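Local coordinates for protein NAD-dependent epimerase/dehydratase (Methanobrevibacter ruminantium, PDB 6DNT) that binds NAD and UDP-N-acetylmuramic acid and probably catalyses the NAD-dependent 4-epimerisation of UDP-N-acetylglucosamine, at residues I57-L68 and H81-L91; G158-E167 and I306-N315. All coordinates share one frame; numbering follows the deposited sequence. Where two conformers were deposited one is given.

Interaction 1: residues I57-L68 and H81-L91; sequences IDDNKVTIIDNL and HENLTIIKEDL. With NAD (nicotinamide-adenine-dinucleotide), chain B.
Asn67 and Asp90 lie side by side at the adenine end of NAD, with Asn67 ND2 donating a rather bent bond to Asp90 OD2 (3.2 Å). The amide comes from above the carboxylate plane, the two groups being turned 78° apart. Because CG of Asn67 sits between its backbone N and carbonyl carbon (chi1 67°), the amide is laid over a face of the adenine, OD1 being 3.2 Å from NAD C4A; that oxygen is also tied to Ser69. Asp90 OD1 takes the adenine N6A and also accepts from Met92 N. The base is read at its edge as well by Leu91 N, which donates to NAD N1A (2.9 Å).

Asp66 divides its carboxylate between the ribose hydroxyls: OD1 accepts from O2B and OD2 from O3B, both at 2.7 Å. Leu68 N closes an Asx turn on OD1, and Leu45 N reaches OD2. An acid at the end of the second parallel strand that binds the adenosine ribose hydroxyls is a hallmark of NAD-binding Rossmann folds. Strands 61-65 and 84-87 position it through alternating backbone bonds, from Val62 N to Asn83 O up to Asp66 N to Ile87 O. Ile64 CD1 meets Leu84 CD1 on one face of the sheet. On the other, Ile65 CG2 abuts Leu91 CD2, with Leu96 of helix 96-99 touching both side chains.

Before the strands, His81 is fixed around its rim: NE2 donates to Asp58 OD1 (2.9 Å) and ND1 accepts from Asn83 N in the ring plane. Ile57 CG1 lies over one ring face in a CH-pi contact, 3.6 Å from the centroid. Asn83 ND2 then donates to Ile57 O, and a bridging water joins that amide nitrogen to Asp58 O.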
loop_
_atom_site.group_PDB
_atom_site.type_symbol
_atom_site.label_atom_id
_atom_site.label_comp_id
_atom_site.label_asym_id
_atom_site.label_seq_id
_atom_site.Cartn_x
_atom_site.Cartn_y
_atom_site.Cartn_z
ATOM N N ILE A 57 22.408 -15.592 -17.171
ATOM C CA ILE A 57 23.726 -14.995 -17.387
ATOM C C ILE A 57 24.469 -15.478 -18.646
ATOM O O ILE A 57 25.279 -14.727 -19.203
ATOM C CB ILE A 57 24.620 -15.164 -16.134
ATOM C CG1 ILE A 57 25.839 -14.227 -16.172
ATOM C CG2 ILE A 57 25.049 -16.621 -15.932
ATOM C CD1 ILE A 57 25.521 -12.749 -16.244
ATOM N N ASP A 58 24.220 -16.705 -19.087
ATOM C CA ASP A 58 24.938 -17.217 -20.267
ATOM C C ASP A 58 24.542 -16.489 -21.537
ATOM O O ASP A 58 25.398 -16.246 -22.396
ATOM C CB ASP A 58 24.739 -18.727 -20.449
ATOM C CG ASP A 58 25.574 -19.552 -19.483
ATOM O OD1 ASP A 58 26.539 -19.037 -18.876
ATOM O OD2 ASP A 58 25.267 -20.752 -19.343
ATOM N N ASP A 59 23.272 -16.111 -21.648
ATOM C CA ASP A 59 22.745 -15.541 -22.884
ATOM C C ASP A 59 22.348 -14.065 -22.792
ATOM O O ASP A 59 21.877 -13.496 -23.780
ATOM C CB ASP A 59 21.560 -16.392 -23.361
ATOM C CG ASP A 59 21.972 -17.818 -23.714
ATOM O OD1 ASP A 59 22.990 -17.995 -24.414
ATOM O OD2 ASP A 59 21.291 -18.766 -23.273
ATOM N N ASN A 60 22.552 -13.433 -21.629
ATOM C CA ASN A 60 22.137 -12.041 -21.427
ATOM C C ASN A 60 23.127 -11.285 -20.575
ATOM O O ASN A 60 23.817 -11.866 -19.740
ATOM C CB ASN A 60 20.782 -11.985 -20.722
ATOM C CG ASN A 60 19.718 -12.763 -21.456
ATOM O OD1 ASN A 60 19.140 -12.269 -22.422
ATOM N ND2 ASN A 60 19.472 -13.987 -21.027
ATOM N N LYS A 61 23.197 -9.981 -20.790
ATOM C CA LYS A 61 23.927 -9.113 -19.892
ATOM C C LYS A 61 23.065 -8.927 -18.648
ATOM O O LYS A 61 21.861 -8.714 -18.762
ATOM C CB LYS A 61 24.245 -7.774 -20.537
ATOM C CG LYS A 61 25.352 -7.835 -21.577
ATOM C CD LYS A 61 25.663 -6.411 -22.032
ATOM C CE LYS A 61 26.898 -6.306 -22.904
ATOM N NZ LYS A 61 27.017 -4.910 -23.407
ATOM N N VAL A 62 23.688 -9.036 -17.479
ATOM C CA VAL A 62 22.986 -8.890 -16.203
ATOM C C VAL A 62 23.732 -7.917 -15.312
ATOM O O VAL A 62 24.922 -8.094 -15.047
ATOM C CB VAL A 62 22.867 -10.229 -15.454
ATOM C CG1 VAL A 62 22.108 -10.043 -14.141
ATOM C CG2 VAL A 62 22.160 -11.259 -16.317
ATOM N N THR A 63 23.010 -6.914 -14.821
ATOM C CA THR A 63 23.511 -6.000 -13.815
ATOM C C THR A 63 22.783 -6.312 -12.517
ATOM O O THR A 63 21.565 -6.202 -12.451
ATOM C CB THR A 63 23.254 -4.540 -14.203
ATOM O OG1 THR A 63 24.046 -4.216 -15.360
ATOM C CG2 THR A 63 23.616 -3.595 -13.087
ATOM N N ILE A 64 23.542 -6.719 -11.513
ATOM C CA ILE A 64 23.012 -6.924 -10.172
ATOM C C ILE A 64 23.173 -5.637 -9.385
ATOM O O ILE A 64 24.249 -5.031 -9.406
ATOM C CB ILE A 64 23.752 -8.062 -9.455
ATOM C CG1 ILE A 64 23.446 -9.392 -10.144
ATOM C CG2 ILE A 64 23.389 -8.102 -7.965
ATOM C CD1 ILE A 64 24.260 -10.544 -9.573
ATOM N N ILE A 65 22.118 -5.222 -8.670
ATOM C CA ILE A 65 22.257 -4.186 -7.636
ATOM C C ILE A 65 21.959 -4.847 -6.297
ATOM O O ILE A 65 20.864 -5.361 -6.098
ATOM C CB ILE A 65 21.308 -2.981 -7.841
ATOM C CG1 ILE A 65 21.410 -2.427 -9.273
ATOM C CG2 ILE A 65 21.634 -1.900 -6.820
ATOM C CD1 ILE A 65 20.329 -1.424 -9.635
ATOM N N ASP A 66 22.927 -4.840 -5.387
ATOM C CA ASP A 66 22.765 -5.552 -4.122
ATOM C C ASP A 66 23.687 -4.934 -3.101
ATOM O O ASP A 66 24.870 -4.732 -3.383
ATOM C CB ASP A 66 23.090 -7.031 -4.331
ATOM C CG ASP A 66 22.542 -7.920 -3.236
ATOM O OD1 ASP A 66 22.914 -7.733 -2.074
ATOM O OD2 ASP A 66 21.742 -8.819 -3.560
ATOM N N ASN A 67 23.168 -4.640 -1.905
ATOM C CA ASN A 67 23.991 -4.034 -0.868
ATOM C C ASN A 67 24.664 -5.032 0.101
ATOM O O ASN A 67 25.257 -4.593 1.088
ATOM C CB ASN A 67 23.199 -2.985 -0.080
ATOM C CG ASN A 67 22.073 -3.580 0.758
ATOM O OD1 ASN A 67 21.843 -4.795 0.760
ATOM N ND2 ASN A 67 21.356 -2.713 1.456
ATOM N N LEU A 68 24.549 -6.334 -0.182
ATOM C CA LEU A 68 25.119 -7.410 0.639
ATOM C C LEU A 68 24.584 -7.474 2.072
ATOM O O LEU A 68 25.208 -8.116 2.922
ATOM C CB LEU A 68 26.652 -7.333 0.680
ATOM C CG LEU A 68 27.374 -7.423 -0.650
ATOM C CD1 LEU A 68 28.833 -7.044 -0.461
ATOM C CD2 LEU A 68 27.251 -8.835 -1.203
ATOM N N HIS A 81 31.533 -14.047 -14.300
ATOM C CA HIS A 81 31.041 -14.285 -15.643
ATOM C C HIS A 81 31.215 -13.037 -16.521
ATOM O O HIS A 81 31.001 -11.910 -16.062
ATOM C CB HIS A 81 29.564 -14.675 -15.578
ATOM C CG HIS A 81 29.065 -15.372 -16.799
ATOM N ND1 HIS A 81 28.893 -14.731 -18.003
ATOM C CD2 HIS A 81 28.673 -16.651 -17.000
ATOM C CE1 HIS A 81 28.433 -15.580 -18.900
ATOM N NE2 HIS A 81 28.286 -16.756 -18.312
ATOM N N GLU A 82 31.611 -13.244 -17.777
ATOM C CA GLU A 82 31.806 -12.124 -18.717
ATOM C C GLU A 82 30.600 -11.177 -18.887
ATOM O O GLU A 82 30.775 -9.991 -19.035
ATOM C CB GLU A 82 32.322 -12.628 -20.080
ATOM C CG GLU A 82 33.836 -12.869 -20.113
ATOM C CD GLU A 82 34.684 -11.620 -19.833
ATOM O OE1 GLU A 82 34.318 -10.510 -20.274
ATOM O OE2 GLU A 82 35.731 -11.747 -19.162
ATOM N N ASN A 83 29.388 -11.714 -18.826
ATOM C CA ASN A 83 28.158 -10.942 -18.944
ATOM C C ASN A 83 27.696 -10.229 -17.671
ATOM O O ASN A 83 26.694 -9.513 -17.717
ATOM C CB ASN A 83 27.037 -11.845 -19.446
ATOM C CG ASN A 83 27.247 -12.297 -20.874
ATOM O OD1 ASN A 83 28.049 -11.712 -21.608
ATOM N ND2 ASN A 83 26.509 -13.320 -21.289
ATOM N N LEU A 84 28.406 -10.415 -16.563
ATOM C CA LEU A 84 27.948 -9.923 -15.267
ATOM C C LEU A 84 28.520 -8.577 -14.910
ATOM O O LEU A 84 29.706 -8.329 -15.111
ATOM C CB LEU A 84 28.335 -10.916 -14.174
ATOM C CG LEU A 84 27.836 -10.609 -12.767
ATOM C CD1 LEU A 84 26.316 -10.657 -12.739
ATOM C CD2 LEU A 84 28.447 -11.603 -11.806
ATOM N N THR A 85 27.669 -7.718 -14.344
ATOM C CA THR A 85 28.082 -6.526 -13.652
ATOM C C THR A 85 27.452 -6.539 -12.268
ATOM O O THR A 85 26.281 -6.857 -12.130
ATOM C CB THR A 85 27.644 -5.260 -14.427
ATOM O OG1 THR A 85 28.418 -5.167 -15.637
ATOM C CG2 THR A 85 27.832 -4.007 -13.596
ATOM N N ILE A 86 28.224 -6.189 -11.255
ATOM C CA ILE A 86 27.710 -6.098 -9.895
ATOM C C ILE A 86 27.930 -4.695 -9.386
ATOM O O ILE A 86 29.060 -4.188 -9.414
ATOM C CB ILE A 86 28.392 -7.084 -8.935
ATOM C CG1 ILE A 86 28.320 -8.475 -9.565
ATOM C CG2 ILE A 86 27.714 -7.048 -7.550
ATOM C CD1 ILE A 86 29.167 -9.505 -8.891
ATOM N N ILE A 87 26.851 -4.102 -8.877
ATOM C CA ILE A 87 26.874 -2.783 -8.267
ATOM C C ILE A 87 26.525 -3.005 -6.809
ATOM O O ILE A 87 25.393 -3.391 -6.497
ATOM C CB ILE A 87 25.862 -1.824 -8.945
ATOM C CG1 ILE A 87 26.155 -1.743 -10.454
ATOM C CG2 ILE A 87 25.939 -0.458 -8.278
ATOM C CD1 ILE A 87 25.208 -0.876 -11.277
ATOM N N LYS A 88 27.502 -2.777 -5.940
ATOM C CA LYS A 88 27.376 -3.042 -4.505
ATOM C C LYS A 88 26.896 -1.781 -3.820
ATOM O O LYS A 88 27.675 -1.006 -3.270
ATOM C CB LYS A 88 28.701 -3.527 -3.926
ATOM C CG LYS A 88 29.068 -4.918 -4.401
ATOM C CD LYS A 88 30.308 -5.455 -3.700
ATOM C CE LYS A 88 30.650 -6.846 -4.192
ATOM N NZ LYS A 88 31.899 -7.326 -3.543
ATOM N N GLU A 89 25.583 -1.580 -3.861
ATOM C CA GLU A 89 24.991 -0.351 -3.405
ATOM C C GLU A 89 23.552 -0.572 -2.962
ATOM O O GLU A 89 22.868 -1.469 -3.462
ATOM C CB GLU A 89 25.032 0.656 -4.559
ATOM C CG GLU A 89 24.820 2.092 -4.160
ATOM C CD GLU A 89 25.164 3.070 -5.270
ATOM O OE1 GLU A 89 25.321 2.638 -6.437
ATOM O OE2 GLU A 89 25.252 4.285 -4.968
ATOM N N ASP A 90 23.125 0.241 -2.004
ATOM C CA ASP A 90 21.730 0.275 -1.589
ATOM C C ASP A 90 20.886 0.892 -2.704
ATOM O O ASP A 90 21.286 1.916 -3.291
ATOM C CB ASP A 90 21.588 1.114 -0.314
ATOM C CG ASP A 90 20.293 0.825 0.432
ATOM O OD1 ASP A 90 19.194 1.040 -0.125
ATOM O OD2 ASP A 90 20.389 0.319 1.570
ATOM N N LEU A 91 19.717 0.314 -2.995
ATOM C CA LEU A 91 18.811 0.919 -3.974
ATOM C C LEU A 91 18.469 2.374 -3.655
ATOM O O LEU A 91 18.220 3.146 -4.577
ATOM C CB LEU A 91 17.496 0.144 -4.106
ATOM C CG LEU A 91 17.520 -1.147 -4.910
ATOM C CD1 LEU A 91 16.120 -1.745 -4.878
ATOM C CD2 LEU A 91 17.960 -0.974 -6.351
HETATM P PA NAD B . 17.305 -12.492 0.418
HETATM O O1A NAD B . 18.157 -13.709 0.223
HETATM O O2A NAD B . 17.474 -11.697 1.665
HETATM O O5B NAD B . 17.550 -11.561 -0.876
HETATM C C5B NAD B . 17.358 -10.149 -0.826
HETATM C C4B NAD B . 18.594 -9.539 -1.454
HETATM O O4B NAD B . 18.404 -8.124 -1.534
HETATM C C3B NAD B . 19.854 -9.764 -0.626
HETATM O O3B NAD B . 20.884 -10.241 -1.480
HETATM C C2B NAD B . 20.167 -8.413 -0.002
HETATM O O2B NAD B . 21.560 -8.137 0.224
HETATM C C1B NAD B . 19.543 -7.457 -1.000
HETATM N N9A NAD B . 19.030 -6.189 -0.463
HETATM C C8A NAD B . 18.174 -6.017 0.575
HETATM N N7A NAD B . 17.869 -4.705 0.734
HETATM C C5A NAD B . 18.514 -4.029 -0.255
HETATM C C6A NAD B . 18.623 -2.623 -0.676
HETATM N N6A NAD B . 17.966 -1.667 -0.001
HETATM N N1A NAD B . 19.412 -2.344 -1.760
HETATM C C2A NAD B . 20.070 -3.304 -2.432
HETATM N N3A NAD B . 20.014 -4.617 -2.104
HETATM C C4A NAD B . 19.259 -5.008 -1.037
HETATM O O3 NAD B . 15.750 -12.885 0.272
HETATM P PN NAD B . 15.051 -13.878 -0.745
HETATM O O1N NAD B . 15.924 -14.190 -1.924
HETATM O O2N NAD B . 14.433 -15.006 0.035
HETATM O O5D NAD B . 13.840 -12.940 -1.209
HETATM C C5D NAD B . 13.868 -12.328 -2.504
HETATM C C4D NAD B . 12.524 -11.638 -2.728
HETATM O O4D NAD B . 11.484 -12.619 -2.701
HETATM C C3D NAD B . 12.194 -10.607 -1.654
HETATM O O3D NAD B . 11.509 -9.482 -2.233
HETATM C C2D NAD B . 11.274 -11.364 -0.728
HETATM O O2D NAD B . 10.438 -10.491 0.020
HETATM C C1D NAD B . 10.521 -12.237 -1.707
HETATM N N1N NAD B . 9.913 -13.441 -1.131
HETATM C C2N NAD B . 10.668 -14.447 -0.655
HETATM C C3N NAD B . 10.077 -15.592 -0.128
HETATM C C7N NAD B . 10.867 -16.751 0.434
HETATM O O7N NAD B . 10.250 -17.716 0.870
HETATM N N7N NAD B . 12.194 -16.727 0.496
HETATM C C4N NAD B . 8.681 -15.665 -0.127
HETATM C C5N NAD B . 7.920 -14.614 -0.611
HETATM C C6N NAD B . 8.565 -13.496 -1.101
HETATM O O HOH W 1 26.362 -13.897 -24.149
#

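Interaction 2: residues G158-E167 and I306-N315; sequences GENPNMPLKE and IKHSLADISN. With ZN (zinc ion), chain D.
Glu167 OE1 is gripped twice: Asn315 ND2 donates to it (2.9 Å) from above the carboxylate plane, and a water lies 2.7 Å from it. Asp312, whose OD1 accepts from Ser314 N and Ser314 OG, forms an Asx turn that shapes the chain leading to Asn315. The bend of Glu167 at chi2 (91°) brings its carboxylate alongside Asn315, while OE2 is taken by Asn270 N. With an alanine here, the Asn315 ND2 and Asn270 N donors would probably be left without their carboxylate mate, the Asn315 amide keeping its OD1 bond to Lys318.

Between the loops runs a single backbone bridge: Leu165 N donates to Leu310 O and Asp312 N to Leu165 O, both at 2.9 Å. Pro164, preceded by a cis peptide, sets its CB against Leu310 CG. Met163, bent at chi3, rests its SD 3.5 Å from His308 O and its CE near His308 CB. Farther along, the Ile306 and Glu159 side chains run alongside in opposite directions, CG2 against CB. His308 turns its ring to the metal: ND1 is bonded to Ser244 OG, Glu242 is the other protein ligand, and NE2 binds the zinc ion at 2.1 Å.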
loop_
_atom_site.group_PDB
_atom_site.type_symbol
_atom_site.label_atom_id
_atom_site.label_comp_id
_atom_site.label_asym_id
_atom_site.label_seq_id
_atom_site.Cartn_x
_atom_site.Cartn_y
_atom_site.Cartn_z
ATOM N N GLY A 158 -2.830 -12.534 4.451
ATOM C CA GLY A 158 -3.086 -12.716 5.881
ATOM C C GLY A 158 -3.729 -14.056 6.180
ATOM O O GLY A 158 -3.455 -15.050 5.512
ATOM N N GLU A 159 -4.605 -14.066 7.171
ATOM C CA GLU A 159 -5.264 -15.282 7.635
ATOM C C GLU A 159 -6.593 -15.391 6.909
ATOM O O GLU A 159 -7.622 -14.936 7.400
ATOM C CB GLU A 159 -5.436 -15.234 9.155
ATOM C CG GLU A 159 -5.859 -16.572 9.747
ATOM C CD GLU A 159 -6.086 -16.533 11.247
ATOM O OE1 GLU A 159 -6.373 -17.604 11.816
ATOM O OE2 GLU A 159 -5.997 -15.447 11.861
ATOM N N ASN A 160 -6.565 -15.996 5.732
ATOM C CA ASN A 160 -7.733 -16.062 4.860
ATOM C C ASN A 160 -8.122 -17.521 4.722
ATOM O O ASN A 160 -7.332 -18.331 4.226
ATOM C CB ASN A 160 -7.412 -15.440 3.493
ATOM C CG ASN A 160 -8.639 -15.309 2.593
ATOM O OD1 ASN A 160 -9.570 -16.115 2.652
ATOM N ND2 ASN A 160 -8.634 -14.291 1.743
ATOM N N PRO A 161 -9.346 -17.874 5.152
ATOM C CA PRO A 161 -9.775 -19.267 5.062
ATOM C C PRO A 161 -10.248 -19.715 3.673
ATOM O O PRO A 161 -10.498 -20.904 3.482
ATOM C CB PRO A 161 -10.928 -19.320 6.069
ATOM C CG PRO A 161 -11.553 -17.976 5.963
ATOM C CD PRO A 161 -10.409 -17.017 5.709
ATOM N N ASN A 162 -10.362 -18.809 2.705
ATOM C CA ASN A 162 -10.917 -19.149 1.383
ATOM C C ASN A 162 -9.881 -19.784 0.461
ATOM O O ASN A 162 -9.520 -19.236 -0.584
ATOM C CB ASN A 162 -11.520 -17.908 0.728
ATOM C CG ASN A 162 -12.548 -17.240 1.606
ATOM O OD1 ASN A 162 -13.356 -17.918 2.240
ATOM N ND2 ASN A 162 -12.508 -15.912 1.679
ATOM N N MET A 163 -9.437 -20.975 0.838
ATOM C CA MET A 163 -8.419 -21.692 0.103
ATOM C C MET A 163 -9.075 -22.646 -0.899
ATOM O O MET A 163 -10.189 -23.119 -0.635
ATOM C CB MET A 163 -7.518 -22.454 1.074
ATOM C CG MET A 163 -6.496 -21.548 1.744
ATOM S SD MET A 163 -5.697 -22.342 3.145
ATOM C CE MET A 163 -6.991 -22.163 4.375
ATOM N N PRO A 164 -8.435 -22.926 -2.035
ATOM C CA PRO A 164 -7.136 -22.339 -2.430
ATOM C C PRO A 164 -7.246 -20.848 -2.787
ATOM O O PRO A 164 -8.232 -20.418 -3.414
ATOM C CB PRO A 164 -6.734 -23.158 -3.643
ATOM C CG PRO A 164 -8.008 -23.710 -4.185
ATOM C CD PRO A 164 -8.910 -23.915 -3.015
ATOM N N LEU A 165 -6.247 -20.070 -2.372
ATOM C CA LEU A 165 -6.351 -18.607 -2.403
ATOM C C LEU A 165 -6.213 -18.067 -3.807
ATOM O O LEU A 165 -5.197 -18.277 -4.463
ATOM C CB LEU A 165 -5.278 -17.959 -1.528
ATOM C CG LEU A 165 -5.390 -18.298 -0.045
ATOM C CD1 LEU A 165 -4.091 -17.987 0.678
ATOM C CD2 LEU A 165 -6.567 -17.565 0.579
ATOM N N LYS A 166 -7.243 -17.367 -4.263
ATOM C CA LYS A 166 -7.224 -16.744 -5.573
ATOM C C LYS A 166 -6.620 -15.353 -5.453
ATOM O O LYS A 166 -6.721 -14.714 -4.408
ATOM C CB LYS A 166 -8.635 -16.669 -6.140
ATOM C CG LYS A 166 -9.240 -18.037 -6.396
ATOM C CD LYS A 166 -10.584 -17.945 -7.103
ATOM C CE LYS A 166 -11.686 -17.411 -6.203
ATOM N NZ LYS A 166 -11.922 -18.252 -4.991
ATOM N N GLU A 167 -6.018 -14.875 -6.538
ATOM C CA GLU A 167 -5.384 -13.553 -6.541
ATOM C C GLU A 167 -6.373 -12.428 -6.282
ATOM O O GLU A 167 -5.989 -11.377 -5.792
ATOM C CB GLU A 167 -4.647 -13.286 -7.856
ATOM C CG GLU A 167 -3.417 -14.162 -8.077
ATOM C CD GLU A 167 -3.696 -15.462 -8.820
ATOM O OE1 GLU A 167 -4.887 -15.852 -8.990
ATOM O OE2 GLU A 167 -2.707 -16.109 -9.228
ATOM N N ILE A 306 -0.025 -18.550 10.737
ATOM C CA ILE A 306 -1.324 -19.050 10.275
ATOM C C ILE A 306 -1.252 -20.572 10.156
ATOM O O ILE A 306 -0.180 -21.140 9.939
ATOM C CB ILE A 306 -1.804 -18.373 8.976
ATOM C CG1 ILE A 306 -0.958 -18.765 7.765
ATOM C CG2 ILE A 306 -1.858 -16.860 9.183
ATOM C CD1 ILE A 306 -1.504 -18.211 6.462
ATOM N N LYS A 307 -2.388 -21.238 10.333
ATOM C CA LYS A 307 -2.379 -22.706 10.355
ATOM C C LYS A 307 -2.199 -23.321 8.965
ATOM O O LYS A 307 -1.333 -24.170 8.775
ATOM C CB LYS A 307 -3.644 -23.236 11.027
ATOM C CG LYS A 307 -3.537 -24.701 11.423
ATOM C CD LYS A 307 -2.912 -24.905 12.778
ATOM C CE LYS A 307 -2.731 -26.399 13.025
ATOM N NZ LYS A 307 -2.193 -26.672 14.372
ATOM N N HIS A 308 -2.998 -22.881 8.000
ATOM C CA HIS A 308 -2.990 -23.424 6.636
ATOM C C HIS A 308 -2.883 -22.358 5.562
ATOM O O HIS A 308 -3.537 -21.295 5.630
ATOM C CB HIS A 308 -4.243 -24.255 6.385
ATOM C CG HIS A 308 -4.391 -25.384 7.347
ATOM N ND1 HIS A 308 -3.536 -26.459 7.354
ATOM C CD2 HIS A 308 -5.265 -25.589 8.359
ATOM C CE1 HIS A 308 -3.885 -27.296 8.313
ATOM N NE2 HIS A 308 -4.921 -26.782 8.944
ATOM N N SER A 309 -2.061 -22.661 4.566
ATOM C CA SER A 309 -1.820 -21.782 3.432
ATOM C C SER A 309 -1.766 -22.631 2.170
ATOM O O SER A 309 -1.026 -23.617 2.114
ATOM C CB SER A 309 -0.499 -21.047 3.622
ATOM O OG SER A 309 -0.153 -20.363 2.453
ATOM N N LEU A 310 -2.547 -22.254 1.160
ATOM C CA LEU A 310 -2.678 -23.011 -0.092
ATOM C C LEU A 310 -3.009 -22.048 -1.216
ATOM O O LEU A 310 -3.952 -21.271 -1.083
ATOM C CB LEU A 310 -3.790 -24.055 0.031
ATOM C CG LEU A 310 -4.085 -24.929 -1.194
ATOM C CD1 LEU A 310 -2.886 -25.766 -1.591
ATOM C CD2 LEU A 310 -5.312 -25.790 -0.897
ATOM N N ALA A 311 -2.259 -22.106 -2.314
ATOM C CA ALA A 311 -2.495 -21.233 -3.465
ATOM C C ALA A 311 -3.464 -21.849 -4.470
ATOM O O ALA A 311 -3.436 -23.051 -4.703
ATOM C CB ALA A 311 -1.187 -20.932 -4.176
ATOM N N ASP A 312 -4.277 -21.006 -5.094
ATOM C CA ASP A 312 -4.877 -21.329 -6.384
ATOM C C ASP A 312 -3.892 -20.866 -7.445
ATOM O O ASP A 312 -3.590 -19.675 -7.516
ATOM C CB ASP A 312 -6.227 -20.621 -6.568
ATOM C CG ASP A 312 -6.952 -21.067 -7.833
ATOM O OD1 ASP A 312 -6.323 -21.135 -8.911
ATOM O OD2 ASP A 312 -8.166 -21.340 -7.747
ATOM N N ILE A 313 -3.402 -21.797 -8.266
ATOM C CA ILE A 313 -2.390 -21.476 -9.290
ATOM C C ILE A 313 -2.929 -21.502 -10.736
ATOM O O ILE A 313 -2.151 -21.591 -11.683
ATOM C CB ILE A 313 -1.118 -22.341 -9.159
ATOM C CG1 ILE A 313 -1.436 -23.831 -9.255
ATOM C CG2 ILE A 313 -0.399 -22.022 -7.859
ATOM C CD1 ILE A 313 -0.244 -24.645 -9.712
ATOM N N SER A 314 -4.248 -21.361 -10.889
ATOM C CA SER A 314 -4.884 -21.286 -12.216
ATOM C C SER A 314 -4.241 -20.230 -13.120
ATOM O O SER A 314 -3.966 -20.489 -14.292
ATOM C CB SER A 314 -6.379 -20.971 -12.075
ATOM O OG SER A 314 -7.033 -22.009 -11.364
ATOM N N ASN A 315 -3.966 -19.056 -12.561
ATOM C CA ASN A 315 -3.434 -17.952 -13.353
ATOM C C ASN A 315 -1.966 -18.084 -13.761
ATOM O O ASN A 315 -1.474 -17.248 -14.509
ATOM C CB ASN A 315 -3.764 -16.610 -12.680
ATOM C CG ASN A 315 -5.248 -16.285 -12.778
ATOM O OD1 ASN A 315 -5.849 -16.447 -13.841
ATOM N ND2 ASN A 315 -5.847 -15.868 -11.686
HETATM ZN ZN ZN D . -5.850 -27.850 10.548
HETATM O O HOH W 2 -4.583 -19.763 11.307
HETATM O O HOH W 3 -4.562 -19.001 4.431
HETATM O O HOH W 4 -10.069 -21.153 -5.721
HETATM O O HOH W 5 -4.786 -18.411 -9.842
#

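The two contacts lie on opposite sides of the chain's centre, their own centres about 34 Å apart, and share no secondary-structure element. Both are partly buried. Interaction 1 is regular: neighbouring parallel strands of the Rossmann sheet, a ladder of backbone bonds with aliphatic side chains on both faces, and acids and amides gathered at the C-terminal ends to receive NAD. Interaction 2 joins loops far apart in sequence, one of them late in the chain; it has one bridge, more bonds through water, and a zinc ion at its margin. Asx turns occur in both, but in 57-68 the acceptor, Asp66, also binds NAD, whereas in interaction 2 those of Asn160 and Asp312 fold their own loops.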